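Local coordinates for effector protein MavE (Legionella pneumophila subsp. pneumophila, PDB 6PIR), which is a virulence effector indispensable for endoplasmic reticulum-mediated remodelling of the Legionella-containing vacuole, lysosomal evasion and intracellular replication, at residues Asn13-Met16 / Phe17-Thr20. Sequence-based numbering, arbitrary orientation.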
loop_
_atom_site.group_PDB
_atom_site.type_symbol
_atom_site.label_atom_id
_atom_site.label_comp_id
_atom_site.label_asym_id
_atom_site.label_seq_id
_atom_site.Cartn_x
_atom_site.Cartn_y
_atom_site.Cartn_z
ATOM N N ASN A 13 -5.264 -6.023 3.726
ATOM C CA ASN A 13 -6.162 -5.577 2.647
ATOM C C ASN A 13 -5.492 -4.573 1.728
ATOM O O ASN A 13 -5.756 -4.540 0.503
ATOM C CB ASN A 13 -7.413 -4.977 3.258
ATOM C CG ASN A 13 -8.279 -6.008 3.894
ATOM O OD1 ASN A 13 -8.326 -7.147 3.438
ATOM N ND2 ASN A 13 -8.992 -5.619 4.935
ATOM N N SER A 14 -4.651 -3.716 2.307
ATOM C CA SER A 14 -3.907 -2.745 1.518
ATOM C C SER A 14 -2.931 -3.436 0.572
ATOM O O SER A 14 -2.814 -3.056 -0.600
ATOM C CB SER A 14 -3.190 -1.804 2.480
ATOM O OG SER A 14 -4.147 -1.072 3.215
ATOM N N LEU A 15 -2.224 -4.452 1.074
ATOM C CA LEU A 15 -1.330 -5.228 0.244
ATOM C C LEU A 15 -2.075 -5.962 -0.850
ATOM O O LEU A 15 -1.593 -6.017 -1.983
ATOM C CB LEU A 15 -0.535 -6.206 1.108
ATOM C CG LEU A 15 0.380 -5.499 2.080
ATOM C CD1 LEU A 15 1.154 -6.575 2.858
ATOM C CD2 LEU A 15 1.292 -4.513 1.398
ATOM N N MET A 16 -3.260 -6.496 -0.550
ATOM C CA MET A 16 -4.046 -7.122 -1.609
ATOM C C MET A 16 -4.351 -6.130 -2.734
ATOM O O MET A 16 -4.170 -6.443 -3.921
ATOM C CB MET A 16 -5.322 -7.715 -1.026
ATOM C CG MET A 16 -6.515 -7.670 -1.980
ATOM S SD MET A 16 -7.959 -7.803 -0.968
ATOM C CE MET A 16 -8.304 -6.087 -0.704
ATOM N N PHE A 17 -4.812 -4.919 -2.388
ATOM C CA PHE A 17 -5.091 -3.944 -3.438
ATOM C C PHE A 17 -3.820 -3.498 -4.151
ATOM O O PHE A 17 -3.842 -3.281 -5.364
ATOM C CB PHE A 17 -5.805 -2.729 -2.897
ATOM C CG PHE A 17 -7.271 -2.924 -2.701
ATOM C CD1 PHE A 17 -8.087 -3.303 -3.771
ATOM C CD2 PHE A 17 -7.828 -2.757 -1.460
ATOM C CE1 PHE A 17 -9.442 -3.481 -3.587
ATOM C CE2 PHE A 17 -9.203 -2.899 -1.287
ATOM C CZ PHE A 17 -9.999 -3.275 -2.368
ATOM N N LEU A 18 -2.718 -3.312 -3.407
ATOM C CA LEU A 18 -1.435 -2.977 -4.019
ATOM C C LEU A 18 -1.052 -4.008 -5.069
ATOM O O LEU A 18 -0.669 -3.667 -6.198
ATOM C CB LEU A 18 -0.339 -2.892 -2.940
ATOM C CG LEU A 18 1.083 -2.620 -3.470
ATOM C CD1 LEU A 18 1.236 -1.282 -4.199
ATOM C CD2 LEU A 18 2.125 -2.735 -2.289
ATOM N N GLU A 19 -1.118 -5.290 -4.709
ATOM C CA GLU A 19 -0.740 -6.341 -5.653
ATOM C C GLU A 19 -1.679 -6.361 -6.854
ATOM O O GLU A 19 -1.239 -6.588 -7.987
ATOM C CB GLU A 19 -0.751 -7.712 -4.970
ATOM C CG GLU A 19 0.348 -7.929 -3.955
ATOM C CD GLU A 19 -0.011 -9.069 -2.985
ATOM O OE1 GLU A 19 -0.486 -10.106 -3.485
ATOM O OE2 GLU A 19 0.090 -8.878 -1.741
ATOM N N THR A 20 -2.980 -6.174 -6.610
ATOM C CA THR A 20 -3.966 -6.149 -7.689
ATOM C C THR A 20 -3.668 -5.014 -8.678
ATOM O O THR A 20 -3.597 -5.226 -9.899
ATOM C CB THR A 20 -5.365 -6.024 -7.066
ATOM O OG1 THR A 20 -5.646 -7.160 -6.220
ATOM C CG2 THR A 20 -6.476 -5.928 -8.124
#
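Met16 O is gripped twice by Thr20, one helical turn further on: Thr20 N donates the regular backbone bond at 3.0 Å, and Thr20 OG1 donates a second at 2.8 Å. The two donors reach the oxygen from opposite faces of the carbonyl plane, the hydroxyl standing 38° out of it. A chi1 of -61° sets OG1 beside Thr20's own backbone N, just where the carbonyl four residues back can be met; threonine thus suits an exposed helix position by binding its hydroxyl to the backbone. The backbone carbonyls of Asn13, Ser14 and Leu15 accept the preceding i to i+4 bonds from the backbone N-H groups of Phe17, Leu18 and Glu19, which makes 13-20 an unbroken part of helix 5-21, in the all-helical piece of MavE that precedes its C-terminal transmembrane helix.

On the partly exposed side, Met16 and Phe17 run alongside each other. Met16 is modelled in two conformers; in the one described, less certain than the backbone bonds, the chain bends at chi3 (92°) and lays CE over one ring face, 3.5 Å from the Phe17 centroid, a CH-pi contact. SD stands higher above that face, a Met-aromatic pairing. Phe17 also touches Leu75 and Val76 of helix 59-77.

The buried side joins Leu15 to Leu18, whose CD2 atoms meet at 4.2 Å; both leucines also pack on Leu106 of helix 85-106. Nearby, Glu19 rises past Leu15 to helix 115-134, where OE1 forms a salt bridge with Arg127 NH2 and OE2 a hydrogen bond with Ser123 OG. Such partners probably keep this buried carboxylate ionised. Leucines and a paired acid thus tie the helix to helices 85-106 and 115-134, Phe17 reaches helix 59-77, and the exposed Thr20 spends its hydroxyl on the helix's own backbone.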